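Local coordinates for envelope protein (White spot syndrome virus, PDB 7DDA) that probably binds heparin through sulfate-binding sites in its C-terminal domain, the part in this structure, and belongs to the envelope of the virion, at residues 33-38 against 165-170; 40-45 against 94-99; 115-120 against 161-166; 128-133 against 148-153. One frame throughout, in Å; residues are numbered along the deposited sequence.

Contact 1: 33-38 against 165-170; sequences ATVIVK and FFLNCW
Ala-33 to Val-35 run antiparallel to Phe-165 to Leu-167, the two short strand segments at 153° and 4.9 Å apart at their closest. They are the middle strands of one four-stranded sheet of a beta sandwich. Ala-33 with Leu-167 and Val-35 with Phe-165 are hydrogen-bonded pairs, each exchanging two N-H···O bonds; Thr-34 with Phe-166 is the non-hydrogen-bonded pair between them. From Thr-34, CA lends a CH···O contact of 3.3 Å to Phe-165 O.

The face carrying Val-35, Phe-165 and Leu-167 looks into the sandwich, where Phe-80 and Ile-82 of the other sheet meet it. Val-35 CG2, placed beside its own backbone N by a chi1 of -173°, touches Leu-167 CD1 at 4.0 Å. The Phe-165 ring turns an edge to Val-35 O, with CD1 3.4 Å from that oxygen.

On the other face, Thr-34 and Phe-166 lie alongside each other, pointing the same way. This is the subunit-interface side: Phe-166 packs on Ile-36 of the second subunit, and its carbonyl accepts a hydrogen bond from Tyr-50 OH of that subunit. Back on the inner face, Val-37 CG2 slants across Phe-165 to end 3.5 Å from CE1.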
loop_
_atom_site.group_PDB
_atom_site.type_symbol
_atom_site.label_atom_id
_atom_site.label_comp_id
_atom_site.label_asym_id
_atom_site.label_seq_id
_atom_site.Cartn_x
_atom_site.Cartn_y
_atom_site.Cartn_z
ATOM N N ALA A 33 12.409 4.053 6.963
ATOM C CA ALA A 33 11.286 3.891 7.874
ATOM C C ALA A 33 9.986 4.091 7.107
ATOM O O ALA A 33 9.933 4.813 6.103
ATOM C CB ALA A 33 11.358 4.863 9.055
ATOM N N THR A 34 8.941 3.431 7.591
ATOM C CA THR A 34 7.579 3.594 7.107
ATOM C C THR A 34 6.742 4.129 8.256
ATOM O O THR A 34 6.737 3.542 9.344
ATOM C CB THR A 34 6.997 2.261 6.611
ATOM O OG1 THR A 34 7.804 1.759 5.540
ATOM C CG2 THR A 34 5.551 2.432 6.149
ATOM N N VAL A 35 6.045 5.235 8.025
ATOM C CA VAL A 35 5.205 5.852 9.043
ATOM C C VAL A 35 3.787 5.955 8.484
ATOM O O VAL A 35 3.572 6.544 7.414
ATOM C CB VAL A 35 5.759 7.226 9.474
ATOM C CG1 VAL A 35 4.974 7.792 10.647
ATOM C CG2 VAL A 35 7.231 7.101 9.839
ATOM N N ILE A 36 2.828 5.371 9.201
ATOM C CA ILE A 36 1.428 5.315 8.786
ATOM C C ILE A 36 0.651 6.308 9.636
ATOM O O ILE A 36 0.590 6.177 10.864
ATOM C CB ILE A 36 0.855 3.895 8.924
ATOM C CG1 ILE A 36 1.739 2.879 8.193
ATOM C CG2 ILE A 36 -0.566 3.815 8.376
ATOM C CD1 ILE A 36 1.238 1.432 8.325
ATOM N N VAL A 37 0.079 7.317 8.992
ATOM C CA VAL A 37 -0.613 8.400 9.677
ATOM C C VAL A 37 -2.097 8.273 9.376
ATOM O O VAL A 37 -2.490 8.183 8.202
ATOM C CB VAL A 37 -0.091 9.780 9.240
ATOM C CG1 VAL A 37 -0.970 10.899 9.824
ATOM C CG2 VAL A 37 1.372 9.953 9.622
ATOM N N LYS A 38 -2.911 8.266 10.436
ATOM C CA LYS A 38 -4.362 8.321 10.338
ATOM C C LYS A 38 -4.840 9.739 10.652
ATOM O O LYS A 38 -4.574 10.262 11.743
ATOM C CB LYS A 38 -5.008 7.312 11.287
ATOM C CG LYS A 38 -6.523 7.443 11.332
ATOM C CD LYS A 38 -7.203 6.148 11.744
ATOM C CE LYS A 38 -7.371 6.040 13.234
ATOM N NZ LYS A 38 -8.555 6.814 13.670
ATOM N N PHE A 165 4.112 7.187 4.687
ATOM C CA PHE A 165 5.348 7.888 4.365
ATOM C C PHE A 165 6.464 6.865 4.276
ATOM O O PHE A 165 6.752 6.172 5.263
ATOM C CB PHE A 165 5.681 8.942 5.421
ATOM C CG PHE A 165 4.640 10.010 5.561
ATOM C CD1 PHE A 165 3.511 9.799 6.342
ATOM C CD2 PHE A 165 4.791 11.222 4.935
ATOM C CE1 PHE A 165 2.553 10.786 6.474
ATOM C CE2 PHE A 165 3.844 12.203 5.071
ATOM C CZ PHE A 165 2.725 11.989 5.837
ATOM N N PHE A 166 7.095 6.780 3.103
ATOM C CA PHE A 166 8.207 5.856 2.863
ATOM C C PHE A 166 9.498 6.662 2.874
ATOM O O PHE A 166 9.833 7.333 1.893
ATOM C CB PHE A 166 8.011 5.094 1.561
ATOM C CG PHE A 166 6.674 4.398 1.474
ATOM C CD1 PHE A 166 6.398 3.306 2.282
ATOM C CD2 PHE A 166 5.684 4.859 0.622
ATOM C CE1 PHE A 166 5.179 2.662 2.213
ATOM C CE2 PHE A 166 4.468 4.224 0.555
ATOM C CZ PHE A 166 4.213 3.118 1.346
ATOM N N LEU A 167 10.229 6.567 3.986
ATOM C CA LEU A 167 11.355 7.443 4.279
ATOM C C LEU A 167 12.684 6.739 4.023
ATOM O O LEU A 167 12.897 5.607 4.471
ATOM C CB LEU A 167 11.253 7.924 5.725
ATOM C CG LEU A 167 10.132 8.952 5.874
ATOM C CD1 LEU A 167 9.650 9.001 7.300
ATOM C CD2 LEU A 167 10.629 10.333 5.463
ATOM N N ASN A 168 13.569 7.412 3.294
ATOM C CA ASN A 168 14.897 6.895 2.991
ATOM C C ASN A 168 15.918 7.970 3.336
ATOM O O ASN A 168 16.025 8.975 2.628
ATOM C CB ASN A 168 15.009 6.474 1.526
ATOM C CG ASN A 168 16.336 5.812 1.218
ATOM O OD1 ASN A 168 16.768 5.768 0.066
ATOM N ND2 ASN A 168 17.015 5.331 2.258
ATOM N N CYS A 169 16.669 7.751 4.410
ATOM C CA CYS A 169 17.568 8.750 4.964
ATOM C C CYS A 169 19.005 8.236 5.023
ATOM O O CYS A 169 19.251 7.036 5.182
ATOM C CB CYS A 169 17.111 9.162 6.361
ATOM S SG CYS A 169 15.424 9.748 6.384
ATOM N N TRP A 170 19.955 9.165 4.917
ATOM C CA TRP A 170 21.370 8.825 4.909
ATOM C C TRP A 170 22.182 9.997 5.448
ATOM O O TRP A 170 21.685 11.116 5.566
ATOM C CB TRP A 170 21.826 8.453 3.500
ATOM C CG TRP A 170 21.737 9.587 2.555
ATOM C CD1 TRP A 170 22.700 10.509 2.303
ATOM C CD2 TRP A 170 20.618 9.935 1.727
ATOM N NE1 TRP A 170 22.254 11.419 1.370
ATOM C CE2 TRP A 170 20.978 11.087 1.000
ATOM C CE3 TRP A 170 19.347 9.389 1.532
ATOM C CZ2 TRP A 170 20.117 11.696 0.087
ATOM C CZ3 TRP A 170 18.497 10.000 0.626
ATOM C CH2 TRP A 170 18.886 11.139 -0.085
#

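Contact 2: 40-45 against 94-99; sequences DCETGD and NTKKLL
Glu-42 and Lys-96 join a turn to a strand of the facing sheet by a salt bridge, with a small apolar contact beside it; the turn links strands 30-40 and 46-52 at one end of the beta sandwich. Lys-96 leaves strand 95-104 toward the turn and bends at chi2 (99°), and its chain runs past the Cys-41 carbonyl, CD lying 3.6 Å from Cys-41 O. Its NZ then reaches Glu-42 OE2 at 3.2 Å, meeting the oxygen from above the carboxylate plane, and the two side chains cross at about a right angle. Asp-89 OD1 is a second and stronger salt-bridge partner for the same ammonium group, which probably shares its charge between the two acids.

The turn has its own internal bracing. Asp-40 OD2 accepts from Glu-42 N at 2.9 Å, closing an Asx turn, and also from Thr-43 N at 3.0 Å through its anti lone pair. Its other oxygen, OD1, is bridged to Lys-160. Thr-43 OG1 takes Asp-45 N in an ST turn.

Farther along, Leu-98 CD2 rests 4.0 Å from Gly-44 CA. Around the turn, Cys-41 and Leu-98 both pack on Ile-152 of strand 145-153, Leu-98 also touches Ala-87 of strand 80-89, and Gly-44 O is hydrogen-bonded to Tyr-100 OH on strand 95-104.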
loop_
_atom_site.group_PDB
_atom_site.type_symbol
_atom_site.label_atom_id
_atom_site.label_comp_id
_atom_site.label_asym_id
_atom_site.label_seq_id
_atom_site.Cartn_x
_atom_site.Cartn_y
_atom_site.Cartn_z
ATOM N N ASP A 40 -8.268 12.696 10.136
ATOM C CA ASP A 40 -9.715 12.754 9.985
ATOM C C ASP A 40 -10.110 13.471 8.694
ATOM O O ASP A 40 -9.586 14.545 8.389
ATOM C CB ASP A 40 -10.337 13.456 11.184
ATOM C CG ASP A 40 -11.832 13.424 11.136
ATOM O OD1 ASP A 40 -12.410 12.398 11.556
ATOM O OD2 ASP A 40 -12.419 14.412 10.631
ATOM N N CYS A 41 -11.053 12.893 7.944
ATOM C CA CYS A 41 -11.391 13.459 6.637
ATOM C C CYS A 41 -12.131 14.784 6.729
ATOM O O CYS A 41 -12.159 15.526 5.746
ATOM C CB CYS A 41 -12.237 12.492 5.815
ATOM S SG CYS A 41 -11.328 11.167 5.036
ATOM N N GLU A 42 -12.750 15.089 7.864
ATOM C CA GLU A 42 -13.539 16.306 7.997
ATOM C C GLU A 42 -12.738 17.460 8.583
ATOM O O GLU A 42 -12.795 18.575 8.064
ATOM C CB GLU A 42 -14.779 16.034 8.860
ATOM C CG GLU A 42 -15.776 17.193 8.961
ATOM C CD GLU A 42 -15.821 18.063 7.697
ATOM O OE1 GLU A 42 -16.150 17.528 6.610
ATOM O OE2 GLU A 42 -15.557 19.288 7.804
ATOM N N THR A 43 -11.978 17.226 9.641
ATOM C CA THR A 43 -11.195 18.294 10.239
ATOM C C THR A 43 -9.760 18.335 9.735
ATOM O O THR A 43 -9.107 19.380 9.844
ATOM C CB THR A 43 -11.199 18.134 11.759
ATOM O OG1 THR A 43 -10.495 16.935 12.124
ATOM C CG2 THR A 43 -12.644 18.052 12.259
ATOM N N GLY A 44 -9.258 17.231 9.179
ATOM C CA GLY A 44 -7.858 17.094 8.868
ATOM C C GLY A 44 -6.984 16.677 10.029
ATOM O O GLY A 44 -5.812 16.361 9.808
ATOM N N ASP A 45 -7.515 16.630 11.252
ATOM C CA ASP A 45 -6.682 16.391 12.425
ATOM C C ASP A 45 -6.037 15.012 12.393
ATOM O O ASP A 45 -6.631 14.029 11.951
ATOM C CB ASP A 45 -7.502 16.527 13.701
ATOM C CG ASP A 45 -8.029 17.919 13.906
ATOM O OD1 ASP A 45 -7.602 18.835 13.165
ATOM O OD2 ASP A 45 -8.889 18.089 14.798
ATOM N N ASN A 94 -17.938 20.042 -2.249
ATOM C CA ASN A 94 -17.888 18.650 -2.667
ATOM C C ASN A 94 -16.514 18.032 -2.494
ATOM O O ASN A 94 -16.398 16.800 -2.506
ATOM C CB ASN A 94 -18.305 18.515 -4.131
ATOM C CG ASN A 94 -19.786 18.652 -4.316
ATOM O OD1 ASN A 94 -20.288 19.767 -4.482
ATOM N ND2 ASN A 94 -20.511 17.522 -4.257
ATOM N N THR A 95 -15.475 18.853 -2.351
ATOM C CA THR A 95 -14.132 18.348 -2.147
ATOM C C THR A 95 -13.490 19.047 -0.961
ATOM O O THR A 95 -13.942 20.085 -0.468
ATOM C CB THR A 95 -13.231 18.512 -3.383
ATOM O OG1 THR A 95 -13.062 19.902 -3.703
ATOM C CG2 THR A 95 -13.814 17.762 -4.582
ATOM N N LYS A 96 -12.393 18.447 -0.544
ATOM C CA LYS A 96 -11.669 18.799 0.655
ATOM C C LYS A 96 -10.200 18.807 0.267
ATOM O O LYS A 96 -9.750 17.907 -0.454
ATOM C CB LYS A 96 -11.939 17.741 1.717
ATOM C CG LYS A 96 -11.577 18.106 3.098
ATOM C CD LYS A 96 -12.824 18.546 3.808
ATOM C CE LYS A 96 -12.496 18.924 5.204
ATOM N NZ LYS A 96 -13.300 20.067 5.688
ATOM N N LYS A 97 -9.456 19.817 0.703
ATOM C CA LYS A 97 -8.014 19.862 0.460
ATOM C C LYS A 97 -7.286 19.733 1.793
ATOM O O LYS A 97 -7.448 20.584 2.674
ATOM C CB LYS A 97 -7.616 21.141 -0.265
ATOM C CG LYS A 97 -6.137 21.298 -0.439
ATOM C CD LYS A 97 -5.540 20.223 -1.318
ATOM C CE LYS A 97 -4.004 20.303 -1.314
ATOM N NZ LYS A 97 -3.465 21.696 -1.474
ATOM N N LEU A 98 -6.514 18.655 1.947
ATOM C CA LEU A 98 -5.850 18.322 3.202
ATOM C C LEU A 98 -4.348 18.373 2.979
ATOM O O LEU A 98 -3.821 17.650 2.128
ATOM C CB LEU A 98 -6.262 16.935 3.702
ATOM C CG LEU A 98 -7.758 16.760 3.961
ATOM C CD1 LEU A 98 -8.050 15.361 4.487
ATOM C CD2 LEU A 98 -8.269 17.824 4.928
ATOM N N LEU A 99 -3.656 19.203 3.747
ATOM C CA LEU A 99 -2.241 19.426 3.502
ATOM C C LEU A 99 -1.453 19.132 4.766
ATOM O O LEU A 99 -1.773 19.654 5.836
ATOM C CB LEU A 99 -1.997 20.858 3.011
ATOM C CG LEU A 99 -0.552 21.311 2.864
ATOM C CD1 LEU A 99 0.176 20.440 1.862
ATOM C CD2 LEU A 99 -0.523 22.771 2.417
#

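Contact 3: 115-120 against 161-166; sequences IFAEIE and LIIYFF
Glu-118 and Tyr-164 meet because CG of Glu-118 stands between its own N and carbonyl carbon (chi1 54°) and the chain then bends at chi2 (94°), which swings the carboxylate over the neighbouring strand. There OE2 lies in the plane of the Tyr-164 ring, at its edge, 3.1 Å from OH. The same OE2 lies 3.5 Å from Ile-162 CB, so the carboxylate rests on an aliphatic side chain as well.

Beneath these groups, strands 110-120 and 160-170 pair antiparallel within one sheet of the sandwich. Phe-116 with Tyr-164 and Glu-118 with Ile-162 are doubly hydrogen-bonded pairs. The Phe-116 and Tyr-164 side chains lie side by side, their ring planes inclined at 38° and Phe-116 CD2 3.6 Å from Tyr-164 CD1. Phe-116 CB meets the edge of the Phe-166 ring at CE2, 3.9 Å away. This face is turned to the trimer interface: Phe-116 packs edge-to-face on Phe-116 of both other subunits, and Glu-120 OE2 is salt-bridged to Arg-137 of the third subunit.

The face with Ile-115, Ala-117 and Leu-161 is the apolar one, Ala-117 CB touching Leu-161 CD1 at 4.0 Å. One strand pair thus presents hydrocarbon to the sandwich core and a mixed aromatic and acidic surface to the other two subunits.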
loop_
_atom_site.group_PDB
_atom_site.type_symbol
_atom_site.label_atom_id
_atom_site.label_comp_id
_atom_site.label_asym_id
_atom_site.label_seq_id
_atom_site.Cartn_x
_atom_site.Cartn_y
_atom_site.Cartn_z
ATOM N N ILE A 115 5.086 8.768 -0.864
ATOM C CA ILE A 115 3.825 8.643 -0.148
ATOM C C ILE A 115 2.819 7.773 -0.891
ATOM O O ILE A 115 2.838 7.629 -2.118
ATOM C CB ILE A 115 3.161 10.004 0.134
ATOM C CG1 ILE A 115 2.689 10.594 -1.182
ATOM C CG2 ILE A 115 4.081 10.935 0.940
ATOM C CD1 ILE A 115 1.862 11.793 -1.036
ATOM N N PHE A 116 1.907 7.220 -0.103
ATOM C CA PHE A 116 0.699 6.573 -0.566
ATOM C C PHE A 116 -0.412 6.951 0.411
ATOM O O PHE A 116 -0.181 7.043 1.623
ATOM C CB PHE A 116 0.885 5.050 -0.638
ATOM C CG PHE A 116 -0.392 4.305 -0.908
ATOM C CD1 PHE A 116 -1.066 4.478 -2.106
ATOM C CD2 PHE A 116 -0.957 3.490 0.067
ATOM C CE1 PHE A 116 -2.258 3.818 -2.349
ATOM C CE2 PHE A 116 -2.146 2.823 -0.174
ATOM C CZ PHE A 116 -2.799 2.984 -1.387
ATOM N N ALA A 117 -1.614 7.178 -0.108
ATOM C CA ALA A 117 -2.734 7.557 0.744
ATOM C C ALA A 117 -4.012 6.877 0.265
ATOM O O ALA A 117 -4.185 6.621 -0.930
ATOM C CB ALA A 117 -2.924 9.074 0.771
ATOM N N GLU A 118 -4.903 6.590 1.211
ATOM C CA GLU A 118 -6.148 5.887 0.924
ATOM C C GLU A 118 -7.201 6.256 1.964
ATOM O O GLU A 118 -6.884 6.512 3.128
ATOM C CB GLU A 118 -5.904 4.365 0.826
ATOM C CG GLU A 118 -5.186 3.658 2.019
ATOM C CD GLU A 118 -6.071 3.027 3.082
ATOM O OE1 GLU A 118 -7.259 2.820 2.818
ATOM O OE2 GLU A 118 -5.539 2.626 4.145
ATOM N N ILE A 119 -8.450 6.350 1.508
ATOM C CA ILE A 119 -9.575 6.651 2.384
ATOM C C ILE A 119 -10.011 5.379 3.106
ATOM O O ILE A 119 -10.238 4.338 2.484
ATOM C CB ILE A 119 -10.735 7.256 1.582
ATOM C CG1 ILE A 119 -10.266 8.478 0.799
ATOM C CG2 ILE A 119 -11.912 7.603 2.506
ATOM C CD1 ILE A 119 -10.250 9.728 1.602
ATOM N N GLU A 120 -10.130 5.458 4.416
ATOM C CA GLU A 120 -10.591 4.351 5.237
ATOM C C GLU A 120 -11.979 4.690 5.744
ATOM O O GLU A 120 -12.163 5.661 6.479
ATOM C CB GLU A 120 -9.643 4.094 6.400
ATOM C CG GLU A 120 -9.830 2.775 7.044
ATOM C CD GLU A 120 -8.960 2.635 8.253
ATOM O OE1 GLU A 120 -7.834 2.116 8.112
ATOM O OE2 GLU A 120 -9.399 3.076 9.341
ATOM N N LEU A 161 -8.372 9.548 6.460
ATOM C CA LEU A 161 -7.293 9.538 5.479
ATOM C C LEU A 161 -6.097 8.830 6.103
ATOM O O LEU A 161 -5.631 9.225 7.177
ATOM C CB LEU A 161 -6.935 10.964 5.050
ATOM C CG LEU A 161 -5.812 11.181 4.032
ATOM C CD1 LEU A 161 -6.118 10.511 2.695
ATOM C CD2 LEU A 161 -5.582 12.669 3.833
ATOM N N ILE A 162 -5.632 7.762 5.463
ATOM C CA ILE A 162 -4.451 7.036 5.912
ATOM C C ILE A 162 -3.325 7.358 4.939
ATOM O O ILE A 162 -3.432 7.075 3.738
ATOM C CB ILE A 162 -4.701 5.523 6.001
ATOM C CG1 ILE A 162 -6.025 5.228 6.720
ATOM C CG2 ILE A 162 -3.582 4.853 6.734
ATOM C CD1 ILE A 162 -6.079 5.694 8.174
ATOM N N ILE A 163 -2.261 7.980 5.446
ATOM C CA ILE A 163 -1.116 8.379 4.638
ATOM C C ILE A 163 0.084 7.535 5.042
ATOM O O ILE A 163 0.385 7.396 6.236
ATOM C CB ILE A 163 -0.789 9.872 4.793
ATOM C CG1 ILE A 163 -2.037 10.734 4.694
ATOM C CG2 ILE A 163 0.232 10.293 3.768
ATOM C CD1 ILE A 163 -1.784 12.161 5.200
ATOM N N TYR A 164 0.772 6.984 4.049
ATOM C CA TYR A 164 1.953 6.166 4.275
ATOM C C TYR A 164 3.162 6.955 3.789
ATOM O O TYR A 164 3.213 7.371 2.628
ATOM C CB TYR A 164 1.842 4.812 3.561
ATOM C CG TYR A 164 0.621 3.979 3.953
ATOM C CD1 TYR A 164 -0.661 4.350 3.554
ATOM C CD2 TYR A 164 0.753 2.824 4.710
ATOM C CE1 TYR A 164 -1.775 3.599 3.910
ATOM C CE2 TYR A 164 -0.359 2.062 5.068
ATOM C CZ TYR A 164 -1.619 2.453 4.667
ATOM O OH TYR A 164 -2.742 1.707 5.017
ATOM N N PHE A 165 4.112 7.187 4.687
ATOM C CA PHE A 165 5.348 7.888 4.365
ATOM C C PHE A 165 6.464 6.865 4.276
ATOM O O PHE A 165 6.752 6.172 5.263
ATOM C CB PHE A 165 5.681 8.942 5.421
ATOM C CG PHE A 165 4.640 10.010 5.561
ATOM C CD1 PHE A 165 3.511 9.799 6.342
ATOM C CD2 PHE A 165 4.791 11.222 4.935
ATOM C CE1 PHE A 165 2.553 10.786 6.474
ATOM C CE2 PHE A 165 3.844 12.203 5.071
ATOM C CZ PHE A 165 2.725 11.989 5.837
ATOM N N PHE A 166 7.095 6.780 3.103
ATOM C CA PHE A 166 8.207 5.856 2.863
ATOM C C PHE A 166 9.498 6.662 2.874
ATOM O O PHE A 166 9.833 7.333 1.893
ATOM C CB PHE A 166 8.011 5.094 1.561
ATOM C CG PHE A 166 6.674 4.398 1.474
ATOM C CD1 PHE A 166 6.398 3.306 2.282
ATOM C CD2 PHE A 166 5.684 4.859 0.622
ATOM C CE1 PHE A 166 5.179 2.662 2.213
ATOM C CE2 PHE A 166 4.468 4.224 0.555
ATOM C CZ PHE A 166 4.213 3.118 1.346
#

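Contact 4: 128-133 against 148-153; sequences TNIGVA and YGFLIP
Ile-130, just ahead of strand 131-135, packs with Phe-150 on the core side of a beta hairpin, made by strands 131-135 and 145-153 in the second sheet of the sandwich. Ile-130 CG2, anti to its N and beside its carbonyl carbon, approaches the Phe-150 ring obliquely and ends 3.8 Å from CD1. It also touches Ile-152 CG2, at 4.3 Å. This tightly packed face looks into the core: Phe-150 goes on to pack against Ile-115, Ala-117, Leu-161 and Ile-163 of the opposing sheet, and Ile-130 against Leu-161.

The backbones hold the two strands at 148°. Gly-131 and Leu-151 are a hydrogen-bonded pair with both bonds in the carbonyl plane, and Phe-150 CA adds a CH···O contact of 3.4 Å to Gly-131 O. On the outer face this pair is still close, Leu-151 CB lying 3.8 Å from Gly-131 O, so the backbones sit near each other there.

The looser, solvent side comes toward the hairpin's turn, where Ala-133 is exposed. Its N donates to Gly-149 O at 2.9 Å, but from 40° above the carbonyl plane. At the strand's outer edge the second subunit takes over: Val-132 makes backbone hydrogen bonds to it, and Asn-129 OD1 is bonded to Thr-128 OG1 of that subunit. Before the hairpin pairing begins, the chain at Asn-129 still lies against the end of the partner strand, where the Pro-153 ring lies beside its carbonyl, with CG 3.6 Å from Asn-129 O.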
loop_
_atom_site.group_PDB
_atom_site.type_symbol
_atom_site.label_atom_id
_atom_site.label_comp_id
_atom_site.label_asym_id
_atom_site.label_seq_id
_atom_site.Cartn_x
_atom_site.Cartn_y
_atom_site.Cartn_z
ATOM N N THR A 128 -13.669 7.401 -3.617
ATOM C CA THR A 128 -12.499 7.460 -2.744
ATOM C C THR A 128 -11.212 7.742 -3.507
ATOM O O THR A 128 -10.128 7.591 -2.941
ATOM C CB THR A 128 -12.335 6.177 -1.910
ATOM O OG1 THR A 128 -12.324 5.027 -2.760
ATOM C CG2 THR A 128 -13.446 6.040 -0.877
ATOM N N ASN A 129 -11.302 8.153 -4.767
ATOM C CA ASN A 129 -10.147 8.703 -5.460
ATOM C C ASN A 129 -9.508 9.834 -4.651
ATOM O O ASN A 129 -10.195 10.648 -4.028
ATOM C CB ASN A 129 -10.565 9.224 -6.830
ATOM C CG ASN A 129 -10.847 8.111 -7.816
ATOM O OD1 ASN A 129 -10.495 6.960 -7.587
ATOM N ND2 ASN A 129 -11.475 8.456 -8.934
ATOM N N ILE A 130 -8.183 9.879 -4.666
ATOM C CA ILE A 130 -7.412 10.929 -4.024
ATOM C C ILE A 130 -6.569 11.615 -5.082
ATOM O O ILE A 130 -5.816 10.956 -5.803
ATOM C CB ILE A 130 -6.513 10.359 -2.919
ATOM C CG1 ILE A 130 -7.371 9.634 -1.886
ATOM C CG2 ILE A 130 -5.682 11.481 -2.302
ATOM C CD1 ILE A 130 -6.592 8.983 -0.837
ATOM N N GLY A 131 -6.686 12.939 -5.174
ATOM C CA GLY A 131 -5.828 13.715 -6.051
ATOM C C GLY A 131 -4.600 14.183 -5.291
ATOM O O GLY A 131 -4.707 14.687 -4.170
ATOM N N VAL A 132 -3.434 13.997 -5.903
ATOM C CA VAL A 132 -2.170 14.454 -5.328
ATOM C C VAL A 132 -1.958 15.912 -5.699
ATOM O O VAL A 132 -2.150 16.303 -6.854
ATOM C CB VAL A 132 -0.999 13.585 -5.818
ATOM C CG1 VAL A 132 0.309 13.989 -5.117
ATOM C CG2 VAL A 132 -1.293 12.121 -5.565
ATOM N N ALA A 133 -1.576 16.723 -4.719
ATOM C CA ALA A 133 -1.289 18.133 -4.969
ATOM C C ALA A 133 0.172 18.396 -4.631
ATOM O O ALA A 133 1.060 17.938 -5.354
ATOM C CB ALA A 133 -2.226 19.043 -4.166
ATOM N N TYR A 148 2.873 17.580 1.768
ATOM C CA TYR A 148 2.115 16.586 1.015
ATOM C C TYR A 148 0.634 16.929 1.074
ATOM O O TYR A 148 0.038 16.947 2.155
ATOM C CB TYR A 148 2.420 15.189 1.562
ATOM C CG TYR A 148 3.915 14.959 1.425
ATOM C CD1 TYR A 148 4.474 14.662 0.184
ATOM C CD2 TYR A 148 4.773 15.141 2.499
ATOM C CE1 TYR A 148 5.831 14.518 0.024
ATOM C CE2 TYR A 148 6.151 14.996 2.345
ATOM C CZ TYR A 148 6.666 14.686 1.108
ATOM O OH TYR A 148 8.019 14.529 0.943
ATOM N N GLY A 149 0.047 17.228 -0.080
ATOM C CA GLY A 149 -1.323 17.711 -0.160
ATOM C C GLY A 149 -2.229 16.739 -0.900
ATOM O O GLY A 149 -1.846 16.176 -1.929
ATOM N N PHE A 150 -3.437 16.570 -0.379
ATOM C CA PHE A 150 -4.375 15.615 -0.939
ATOM C C PHE A 150 -5.698 16.304 -1.223
ATOM O O PHE A 150 -6.208 17.046 -0.377
ATOM C CB PHE A 150 -4.536 14.442 0.014
ATOM C CG PHE A 150 -3.229 13.798 0.366
ATOM C CD1 PHE A 150 -2.647 12.867 -0.488
ATOM C CD2 PHE A 150 -2.546 14.167 1.517
ATOM C CE1 PHE A 150 -1.431 12.285 -0.181
ATOM C CE2 PHE A 150 -1.320 13.589 1.835
ATOM C CZ PHE A 150 -0.766 12.645 0.988
ATOM N N LEU A 151 -6.226 16.096 -2.424
ATOM C CA LEU A 151 -7.580 16.514 -2.766
ATOM C C LEU A 151 -8.481 15.305 -2.599
ATOM O O LEU A 151 -8.288 14.291 -3.279
ATOM C CB LEU A 151 -7.654 17.020 -4.204
ATOM C CG LEU A 151 -8.983 17.584 -4.715
ATOM C CD1 LEU A 151 -9.532 18.741 -3.870
ATOM C CD2 LEU A 151 -8.832 17.981 -6.172
ATOM N N ILE A 152 -9.433 15.379 -1.683
ATOM C CA ILE A 152 -10.318 14.225 -1.512
ATOM C C ILE A 152 -11.766 14.633 -1.779
ATOM O O ILE A 152 -12.130 15.805 -1.589
ATOM C CB ILE A 152 -10.175 13.577 -0.118
ATOM C CG1 ILE A 152 -10.765 14.469 0.966
ATOM C CG2 ILE A 152 -8.726 13.230 0.189
ATOM C CD1 ILE A 152 -10.927 13.768 2.296
ATOM N N PRO A 153 -12.612 13.717 -2.252
ATOM C CA PRO A 153 -14.049 13.989 -2.263
ATOM C C PRO A 153 -14.566 14.052 -0.840
ATOM O O PRO A 153 -14.025 13.402 0.060
ATOM C CB PRO A 153 -14.640 12.790 -3.014
ATOM C CG PRO A 153 -13.470 12.075 -3.625
ATOM C CD PRO A 153 -12.303 12.370 -2.748
#

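Contacts 1 and 3 share strand 160-170 and one sheet, 30-40 pairing on one side of it and 110-120 on the other; contacts 2 and 4 share the second sheet, where strand 95-104 is hydrogen-bonded to 145-153. Contacts 1, 3 and 4 are partly buried, each with one core face: Phe-150 of contact 4 meets Ile-115 and Ala-117 of contact 3, and Tyr-148 reaches Phe-165. Contact 2, mostly buried but with Glu-42 exposed, spans the two sheets at one end and relies on a charged pair rather than strand bonds across its segments. Outward, contacts 1 and 3 present aromatic residues to other subunits, contact 4 a strand edge and an asparagine.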